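Ribosome maturation protein SDO1 homolog (Methanothermobacter thermautotrophicus, PDB 2WBM) probably takes part in ribosome maturation as an RNA- and ribosome-binding member of the SBDS family. Local coordinates at residues A[49-54]-A[100-105]; A[27-32]-A[40-45]. One frame throughout, in Å; residues are numbered along the deposited sequence.

Interaction 1. Residues A[49-54]-A[100-105]; sequences AEFRRE and ILRRGT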
ATOM      1  N   ALA A  49      10.530  -2.936  -4.698  1.00  7.74           N
ATOM      2  CA  ALA A  49       9.252  -3.397  -5.239  1.00  7.20           C
ATOM      3  C   ALA A  49       8.631  -2.347  -6.163  1.00  8.94           C
ATOM      4  O   ALA A  49       8.084  -2.685  -7.221  1.00  8.57           O
ATOM      5  CB  ALA A  49       8.283  -3.779  -4.115  1.00  9.04           C
ATOM      6  N   GLU A  50       8.714  -1.079  -5.759  1.00  8.62           N
ATOM      7  CA  GLU A  50       8.184   0.033  -6.556  1.00 10.16           C
ATOM      8  C   GLU A  50       8.943   0.185  -7.871  1.00 10.20           C
ATOM      9  O   GLU A  50       8.328   0.431  -8.919  1.00 10.97           O
ATOM     10  CB  GLU A  50       8.238   1.364  -5.785  1.00 11.03           C
ATOM     11  CG  GLU A  50       7.180   1.546  -4.702  1.00 12.72           C
ATOM     12  CD  GLU A  50       5.747   1.485  -5.224  1.00 21.61           C
ATOM     13  OE1 GLU A  50       5.479   1.911  -6.375  1.00 22.39           O
ATOM     14  OE2 GLU A  50       4.872   1.025  -4.459  1.00 25.65           O
ATOM     15  N   PHE A  51      10.269   0.054  -7.795  1.00 10.95           N
ATOM     16  CA  PHE A  51      11.154   0.163  -8.960  1.00 12.97           C
ATOM     17  C   PHE A  51      10.799  -0.862 -10.030  1.00 13.57           C
ATOM     18  O   PHE A  51      10.856  -0.557 -11.225  1.00 14.37           O
ATOM     19  CB  PHE A  51      12.614  -0.005  -8.546  1.00 13.46           C
ATOM     20  CG  PHE A  51      13.604   0.315  -9.640  1.00 13.32           C
ATOM     21  CD1 PHE A  51      14.035   1.624  -9.841  1.00 14.03           C
ATOM     22  CD2 PHE A  51      14.100  -0.692 -10.467  1.00 13.72           C
ATOM     23  CE1 PHE A  51      14.957   1.928 -10.850  1.00 16.96           C
ATOM     24  CE2 PHE A  51      15.027  -0.400 -11.476  1.00 13.88           C
ATOM     25  CZ  PHE A  51      15.456   0.911 -11.662  1.00 13.39           C
ATOM     26  N   ARG A  52      10.421  -2.065  -9.590  1.00 12.40           N
ATOM     27  CA  ARG A  52      10.001  -3.137 -10.489  1.00 15.09           C
ATOM     28  C   ARG A  52       8.687  -2.876 -11.230  1.00 16.80           C
ATOM     29  O   ARG A  52       8.426  -3.499 -12.257  1.00 19.49           O
ATOM     30  CB  ARG A  52       9.893  -4.452  -9.726  1.00 13.80           C
ATOM     31  CG  ARG A  52      11.202  -5.044  -9.326  1.00 21.38           C
ATOM     32  CD  ARG A  52      10.919  -6.350  -8.625  1.00 29.35           C
ATOM     33  NE  ARG A  52      12.062  -7.234  -8.692  1.00 28.94           N
ATOM     34  CZ  ARG A  52      12.019  -8.535  -8.457  1.00 22.90           C
ATOM     35  NH1 ARG A  52      10.878  -9.129  -8.127  1.00 18.33           N
ATOM     36  NH2 ARG A  52      13.128  -9.241  -8.555  1.00 25.63           N
ATOM     37  N   ARG A  53       7.855  -1.972 -10.714  1.00 17.38           N
ATOM     38  CA  ARG A  53       6.579  -1.659 -11.363  1.00 20.41           C
ATOM     39  C   ARG A  53       6.768  -0.848 -12.641  1.00 21.40           C
ATOM     40  O   ARG A  53       7.771  -0.153 -12.819  1.00 21.05           O
ATOM     41  CB  ARG A  53       5.625  -0.920 -10.414  1.00 18.97           C
ATOM     42  CG  ARG A  53       5.424  -1.607  -9.083  1.00 22.36           C
ATOM     43  CD  ARG A  53       4.477  -0.827  -8.200  1.00 28.39           C
ATOM     44  NE  ARG A  53       3.104  -1.302  -8.328  1.00 31.61           N
ATOM     45  CZ  ARG A  53       2.095  -0.913  -7.553  1.00 33.34           C
ATOM     46  NH1 ARG A  53       2.291  -0.032  -6.576  1.00 35.07           N
ATOM     47  NH2 ARG A  53       0.886  -1.411  -7.752  1.00 31.22           N
ATOM     48  N   GLU A  54       5.790  -0.963 -13.531  1.00 24.19           N
ATOM     49  CA  GLU A  54       5.724  -0.170 -14.747  1.00 26.45           C
ATOM     50  C   GLU A  54       5.655   1.310 -14.406  1.00 27.34           C
ATOM     51  O   GLU A  54       4.904   1.712 -13.508  1.00 28.68           O
ATOM     52  CB  GLU A  54       4.470  -0.556 -15.542  1.00 26.61           C
ATOM     53  CG  GLU A  54       4.369  -2.037 -15.853  1.00 31.70           C
ATOM     54  CD  GLU A  54       5.073  -2.407 -17.140  1.00 37.46           C
ATOM     55  OE1 GLU A  54       4.457  -2.252 -18.217  1.00 42.04           O
ATOM     56  OE2 GLU A  54       6.234  -2.862 -17.077  1.00 38.34           O
ATOM     57  N   ILE A 100      19.738  -6.031 -12.366  1.00 11.98           N
ATOM     58  CA  ILE A 100      19.544  -7.003 -11.286  1.00 12.50           C
ATOM     59  C   ILE A 100      18.111  -6.892 -10.747  1.00 14.21           C
ATOM     60  O   ILE A 100      17.422  -7.905 -10.568  1.00 13.52           O
ATOM     61  CB  ILE A 100      20.573  -6.861 -10.161  1.00 13.33           C
ATOM     62  CG1 ILE A 100      21.981  -7.155 -10.693  1.00 14.80           C
ATOM     63  CG2 ILE A 100      20.230  -7.821  -9.014  1.00 13.58           C
ATOM     64  CD1 ILE A 100      23.087  -6.985  -9.643  1.00 18.16           C
ATOM     65  N   LEU A 101      17.651  -5.664 -10.515  1.00 13.39           N
ATOM     66  CA  LEU A 101      16.280  -5.459 -10.015  1.00 14.24           C
ATOM     67  C   LEU A 101      15.189  -5.954 -10.964  1.00 15.03           C
ATOM     68  O   LEU A 101      14.175  -6.551 -10.541  1.00 15.21           O
ATOM     69  CB  LEU A 101      16.052  -3.982  -9.670  1.00 14.65           C
ATOM     70  CG  LEU A 101      16.777  -3.483  -8.413  1.00 14.49           C
ATOM     71  CD1 LEU A 101      16.705  -1.972  -8.337  1.00 16.01           C
ATOM     72  CD2 LEU A 101      16.180  -4.123  -7.145  1.00 19.29           C
ATOM     73  N   ARG A 102      15.378  -5.705 -12.257  1.00 12.58           N
ATOM     74  CA  ARG A 102      14.341  -6.018 -13.210  1.00 13.61           C
ATOM     75  C   ARG A 102      14.352  -7.466 -13.679  1.00 13.36           C
ATOM     76  O   ARG A 102      13.306  -7.993 -14.015  1.00 12.29           O
ATOM     77  CB  ARG A 102      14.393  -5.054 -14.397  1.00 13.79           C
ATOM     78  CG  ARG A 102      13.918  -3.659 -14.017  1.00 16.64           C
ATOM     79  CD  ARG A 102      14.353  -2.638 -15.044  1.00 20.81           C
ATOM     80  NE  ARG A 102      13.800  -1.313 -14.766  1.00 23.20           N
ATOM     81  CZ  ARG A 102      14.381  -0.171 -15.126  1.00 18.04           C
ATOM     82  NH1 ARG A 102      15.539  -0.189 -15.767  1.00 13.56           N
ATOM     83  NH2 ARG A 102      13.806   0.986 -14.840  1.00 14.92           N
ATOM     84  N   ARG A 103      15.522  -8.103 -13.680  1.00 11.98           N
ATOM     85  CA  ARG A 103      15.662  -9.456 -14.231  1.00 10.88           C
ATOM     86  C   ARG A 103      15.909 -10.523 -13.168  1.00 10.53           C
ATOM     87  O   ARG A 103      15.793 -11.721 -13.456  1.00 12.23           O
ATOM     88  CB  ARG A 103      16.817  -9.512 -15.245  1.00 12.69           C
ATOM     89  CG  ARG A 103      16.637  -8.656 -16.511  1.00 11.08           C
ATOM     90  CD  ARG A 103      15.554  -9.187 -17.398  1.00 23.21           C
ATOM     91  NE  ARG A 103      15.559  -8.543 -18.708  1.00 31.93           N
ATOM     92  CZ  ARG A 103      15.798  -9.169 -19.860  1.00 36.11           C
ATOM     93  NH1 ARG A 103      16.049 -10.474 -19.884  1.00 37.49           N
ATOM     94  NH2 ARG A 103      15.770  -8.487 -20.998  1.00 39.17           N
ATOM     95  N   GLY A 104      16.243 -10.084 -11.961  1.00 10.06           N
ATOM     96  CA  GLY A 104      16.686 -10.983 -10.892  1.00 11.80           C
ATOM     97  C   GLY A 104      15.609 -11.356  -9.896  1.00 12.76           C
ATOM     98  O   GLY A 104      14.405 -11.184 -10.158  1.00 12.36           O
ATOM     99  N   THR A 105      16.053 -11.909  -8.768  1.00 10.81           N
ATOM    100  CA  THR A 105      15.155 -12.401  -7.718  1.00 11.94           C
ATOM    101  C   THR A 105      15.396 -11.591  -6.452  1.00 12.86           C
ATOM    102  O   THR A 105      16.354 -10.826  -6.381  1.00 14.23           O
ATOM    103  CB  THR A 105      15.426 -13.883  -7.403  1.00 10.99           C
ATOM    104  OG1 THR A 105      16.814 -14.055  -7.050  1.00 11.60           O
ATOM    105  CG2 THR A 105      15.074 -14.765  -8.604  1.00 14.28           C
TER
HETATM  106  O   HOH W   1      11.901   1.430 -12.707  1.00 17.29           O
HETATM  107  O   HOH W   2      11.167  -1.547 -13.897  1.00 24.49           O
HETATM  108  O   HOH W   3      15.822  -8.584  -8.262  1.00 21.30           O
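Phe51 lays its ring against Leu101 and Arg102, at the point where helix 45-52 meets helix 93-103 in the N-terminal SBDS domain. CG stands anti to the backbone N (chi1 -171°), which carries the ring across to the other helix. Its CD2 meets Leu101 CD1 at 3.6 Å, and the two side chains cross at about a right angle. The outer end of the ring lies over one face of the Arg102 guanidinium, with Phe51 CZ 3.6 Å from Arg102 NH2. The two planes are 23° apart. Val60 and Val63 of helix 60-63 also pack on Phe51.

Two waters tie the same pair together. Water 1 donates to Phe51 O at 2.7 Å and accepts from Arg102 NH2. Water 2 donates to Phe51 O at 2.9 Å and accepts from Arg102 NE.

Arg52 reaches over with an extended chain. Its NE gives a hydrogen bond to Leu101 O, 2.9 Å long and bent to 141° at the hydrogen. This O lies at the C-terminal end of helix 93-103. Arg52 NH2 donates to water 3 at 2.8 Å.

Phe51 thus meets Leu101 by apolar contact and a guanidinium face with its outer end, while Arg52 and the waters supply the polar links. A positive group beside the carbonyl end of helix 93-103 is consistent with a favourable interaction with the helix dipole.

Interaction 2. Residues A[27-32]-A[40-45]; sequences AVIARL and EVLVDP
Ala27 leads into strand 28-34, which forms an antiparallel beta hairpin with strand 37-43 in the N-terminal SBDS domain. Its CA lies 3.3 Å from Val43 O, a CA-H...O contact. Its own O is bonded by Gln112 and Arg74.

Val28 and Val43 are a hydrogen-bonded pair. Val28 N gives a bond of 2.9 Å to Val43 O, and Val43 N returns one to Val28 O. Val28 CG2 touches Val43 CG2, and the two side chains cross at about a right angle. The same methyl also meets Pro45 CB at 3.8 Å, where helix 45-52 begins. Asp44 is the N-cap of that helix, its OD1 bonded to Leu47 N.

Ile29 and Leu42 form a non-hydrogen-bonded pair on the other face of the sheet. Their side chains lie side by side and point the same way, with Ile29 CG1 3.8 Å from Leu42 CD2. The other branch of Ile29, CG2, rests against the Glu40 carboxylate.

Ala30 returns to the face of Val28 and pairs with Val41 through two backbone bonds. Ala30 CB packs on Val41 CG2 at 3.8 Å. Helix 93-103 packs on this face.

Arg31 and Glu40 close the series with a salt bridge on the face of Ile29. Arg31 bends at chi3 (-71°), which turns its guanidinium beside the extended Glu40 chain. Glu40 OE1 is held by Ala73 N. Glu40 OE2 accepts from Arg31 NE at 2.7 Å, with NE above the carboxylate plane, and more weakly from Arg31 NH2 at 3.1 Å.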
ATOM      1  N   ALA A  27      17.255  -4.073   4.819  1.00 13.75           N
ATOM      2  CA  ALA A  27      17.686  -4.274   3.438  1.00  9.92           C
ATOM      3  C   ALA A  27      17.551  -5.733   3.071  1.00 10.28           C
ATOM      4  O   ALA A  27      17.838  -6.607   3.886  1.00 10.69           O
ATOM      5  CB  ALA A  27      19.127  -3.819   3.206  1.00 10.41           C
ATOM      6  N   VAL A  28      17.127  -5.973   1.835  1.00 10.33           N
ATOM      7  CA  VAL A  28      17.020  -7.322   1.289  1.00  8.50           C
ATOM      8  C   VAL A  28      18.007  -7.404   0.137  1.00 10.55           C
ATOM      9  O   VAL A  28      18.619  -6.396  -0.246  1.00 11.14           O
ATOM     10  CB  VAL A  28      15.544  -7.666   0.862  1.00  7.41           C
ATOM     11  CG1 VAL A  28      14.595  -7.502   2.057  1.00  7.39           C
ATOM     12  CG2 VAL A  28      15.084  -6.770  -0.312  1.00  8.68           C
ATOM     13  N   ILE A  29      18.199  -8.600  -0.389  1.00  9.42           N
ATOM     14  CA  ILE A  29      19.128  -8.795  -1.473  1.00 12.99           C
ATOM     15  C   ILE A  29      18.378  -8.982  -2.783  1.00 14.23           C
ATOM     16  O   ILE A  29      17.410  -9.750  -2.836  1.00 13.41           O
ATOM     17  CB  ILE A  29      19.997 -10.028  -1.163  1.00 15.28           C
ATOM     18  CG1 ILE A  29      20.963  -9.684  -0.018  1.00 15.72           C
ATOM     19  CG2 ILE A  29      20.746 -10.503  -2.429  1.00 13.19           C
ATOM     20  CD1 ILE A  29      21.625 -10.903   0.610  1.00 17.11           C
ATOM     21  N   ALA A  30      18.787  -8.255  -3.818  1.00 11.67           N
ATOM     22  CA  ALA A  30      18.353  -8.569  -5.179  1.00 12.79           C
ATOM     23  C   ALA A  30      19.513  -9.292  -5.849  1.00 12.38           C
ATOM     24  O   ALA A  30      20.660  -8.824  -5.802  1.00 15.32           O
ATOM     25  CB  ALA A  30      17.967  -7.290  -5.953  1.00 13.85           C
ATOM     26  N   ARG A  31      19.220 -10.436  -6.441  1.00 11.17           N
ATOM     27  CA  ARG A  31      20.235 -11.346  -6.963  1.00 13.05           C
ATOM     28  C   ARG A  31      19.970 -11.639  -8.436  1.00 14.67           C
ATOM     29  O   ARG A  31      18.826 -11.867  -8.832  1.00 14.40           O
ATOM     30  CB  ARG A  31      20.148 -12.671  -6.188  1.00 11.14           C
ATOM     31  CG  ARG A  31      21.039 -13.770  -6.731  1.00 11.71           C
ATOM     32  CD  ARG A  31      20.813 -15.040  -5.976  1.00 11.15           C
ATOM     33  NE  ARG A  31      21.342 -14.972  -4.612  1.00 12.10           N
ATOM     34  CZ  ARG A  31      21.059 -15.848  -3.645  1.00 13.74           C
ATOM     35  NH1 ARG A  31      20.250 -16.895  -3.863  1.00 13.65           N
ATOM     36  NH2 ARG A  31      21.617 -15.701  -2.448  1.00 16.57           N
ATOM     37  N   LEU A  32      21.028 -11.649  -9.241  1.00 11.10           N
ATOM     38  CA  LEU A  32      20.935 -12.110 -10.604  1.00 12.84           C
ATOM     39  C   LEU A  32      22.077 -13.089 -10.860  1.00 13.20           C
ATOM     40  O   LEU A  32      23.232 -12.776 -10.542  1.00 12.73           O
ATOM     41  CB  LEU A  32      21.028 -10.920 -11.561  1.00 12.00           C
ATOM     42  CG  LEU A  32      20.949 -11.276 -13.055  1.00 13.58           C
ATOM     43  CD1 LEU A  32      19.642 -11.959 -13.399  1.00 17.37           C
ATOM     44  CD2 LEU A  32      21.096  -9.992 -13.887  1.00 16.15           C
ATOM     45  N   GLU A  40      24.798  -9.500  -6.656  1.00 13.46           N
ATOM     46  CA  GLU A  40      23.810  -9.156  -5.642  1.00 13.12           C
ATOM     47  C   GLU A  40      23.974  -7.712  -5.227  1.00 12.72           C
ATOM     48  O   GLU A  40      25.102  -7.198  -5.164  1.00 13.87           O
ATOM     49  CB  GLU A  40      23.968 -10.027  -4.403  1.00 10.89           C
ATOM     50  CG  GLU A  40      23.682 -11.524  -4.705  1.00 15.25           C
ATOM     51  CD  GLU A  40      23.827 -12.446  -3.526  1.00 20.08           C
ATOM     52  OE1 GLU A  40      24.189 -11.999  -2.406  1.00 13.86           O
ATOM     53  OE2 GLU A  40      23.574 -13.657  -3.732  1.00 19.09           O
ATOM     54  N   VAL A  41      22.847  -7.084  -4.912  1.00 13.71           N
ATOM     55  CA  VAL A  41      22.855  -5.738  -4.332  1.00 12.69           C
ATOM     56  C   VAL A  41      21.958  -5.687  -3.105  1.00 12.42           C
ATOM     57  O   VAL A  41      21.036  -6.491  -2.977  1.00 15.10           O
ATOM     58  CB  VAL A  41      22.413  -4.651  -5.371  1.00 13.89           C
ATOM     59  CG1 VAL A  41      23.525  -4.435  -6.404  1.00 13.83           C
ATOM     60  CG2 VAL A  41      21.055  -5.020  -6.058  1.00 15.30           C
ATOM     61  N   LEU A  42      22.260  -4.766  -2.193  1.00 11.76           N
ATOM     62  CA  LEU A  42      21.491  -4.594  -0.966  1.00 10.97           C
ATOM     63  C   LEU A  42      20.542  -3.439  -1.200  1.00 13.52           C
ATOM     64  O   LEU A  42      20.983  -2.336  -1.555  1.00 11.77           O
ATOM     65  CB  LEU A  42      22.418  -4.275   0.208  1.00 13.28           C
ATOM     66  CG  LEU A  42      23.230  -5.488   0.675  1.00 15.76           C
ATOM     67  CD1 LEU A  42      24.365  -5.062   1.622  1.00 18.67           C
ATOM     68  CD2 LEU A  42      22.275  -6.454   1.373  1.00 14.74           C
ATOM     69  N   VAL A  43      19.250  -3.700  -1.028  1.00 11.27           N
ATOM     70  CA  VAL A  43      18.215  -2.743  -1.428  1.00 11.85           C
ATOM     71  C   VAL A  43      17.088  -2.571  -0.408  1.00  9.18           C
ATOM     72  O   VAL A  43      16.776  -3.469   0.378  1.00  9.68           O
ATOM     73  CB  VAL A  43      17.577  -3.106  -2.830  1.00 10.98           C
ATOM     74  CG1 VAL A  43      18.619  -3.061  -3.955  1.00 13.81           C
ATOM     75  CG2 VAL A  43      16.866  -4.472  -2.791  1.00 14.16           C
ATOM     76  N   ASP A  44      16.480  -1.388  -0.428  1.00  9.40           N
ATOM     77  CA  ASP A  44      15.265  -1.114   0.315  1.00  9.41           C
ATOM     78  C   ASP A  44      14.152  -1.963  -0.320  1.00 10.73           C
ATOM     79  O   ASP A  44      13.916  -1.846  -1.521  1.00 10.59           O
ATOM     80  CB  ASP A  44      14.925   0.377   0.185  1.00  8.71           C
ATOM     81  CG  ASP A  44      13.708   0.780   0.983  1.00 15.76           C
ATOM     82  OD1 ASP A  44      12.612   0.234   0.735  1.00 14.15           O
ATOM     83  OD2 ASP A  44      13.831   1.692   1.835  1.00 19.93           O
ATOM     84  N   PRO A  45      13.478  -2.818   0.475  1.00  9.53           N
ATOM     85  CA  PRO A  45      12.537  -3.755  -0.150  1.00 10.16           C
ATOM     86  C   PRO A  45      11.299  -3.048  -0.718  1.00 11.08           C
ATOM     87  O   PRO A  45      10.784  -3.458  -1.772  1.00 12.08           O
ATOM     88  CB  PRO A  45      12.149  -4.690   1.005  1.00  9.07           C
ATOM     89  CG  PRO A  45      12.362  -3.877   2.245  1.00 11.14           C
ATOM     90  CD  PRO A  45      13.600  -3.052   1.928  1.00  8.92           C
TER

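Interactions 1 and 2 lie with their centres 10 Å apart in the same N-terminal domain, and they touch. Strand 105-107 starts just after helix 93-103 and pairs with strand 28-34. Thr105 N lies 2.8 Å from Arg31 O, a probable hydrogen bond. The helix also packs on the hairpin: Leu101 CD2 is 3.8 Å from Ala30 CB, and Ile100 CG2 is 3.4 Å from Ala30 O. Leu101 is therefore shared: one residue of helix 93-103 faces both helix 45-52 and the hairpin. Strand 37-43 runs on into helix 45-52, so the hairpin and the helix pair are also joined along the chain.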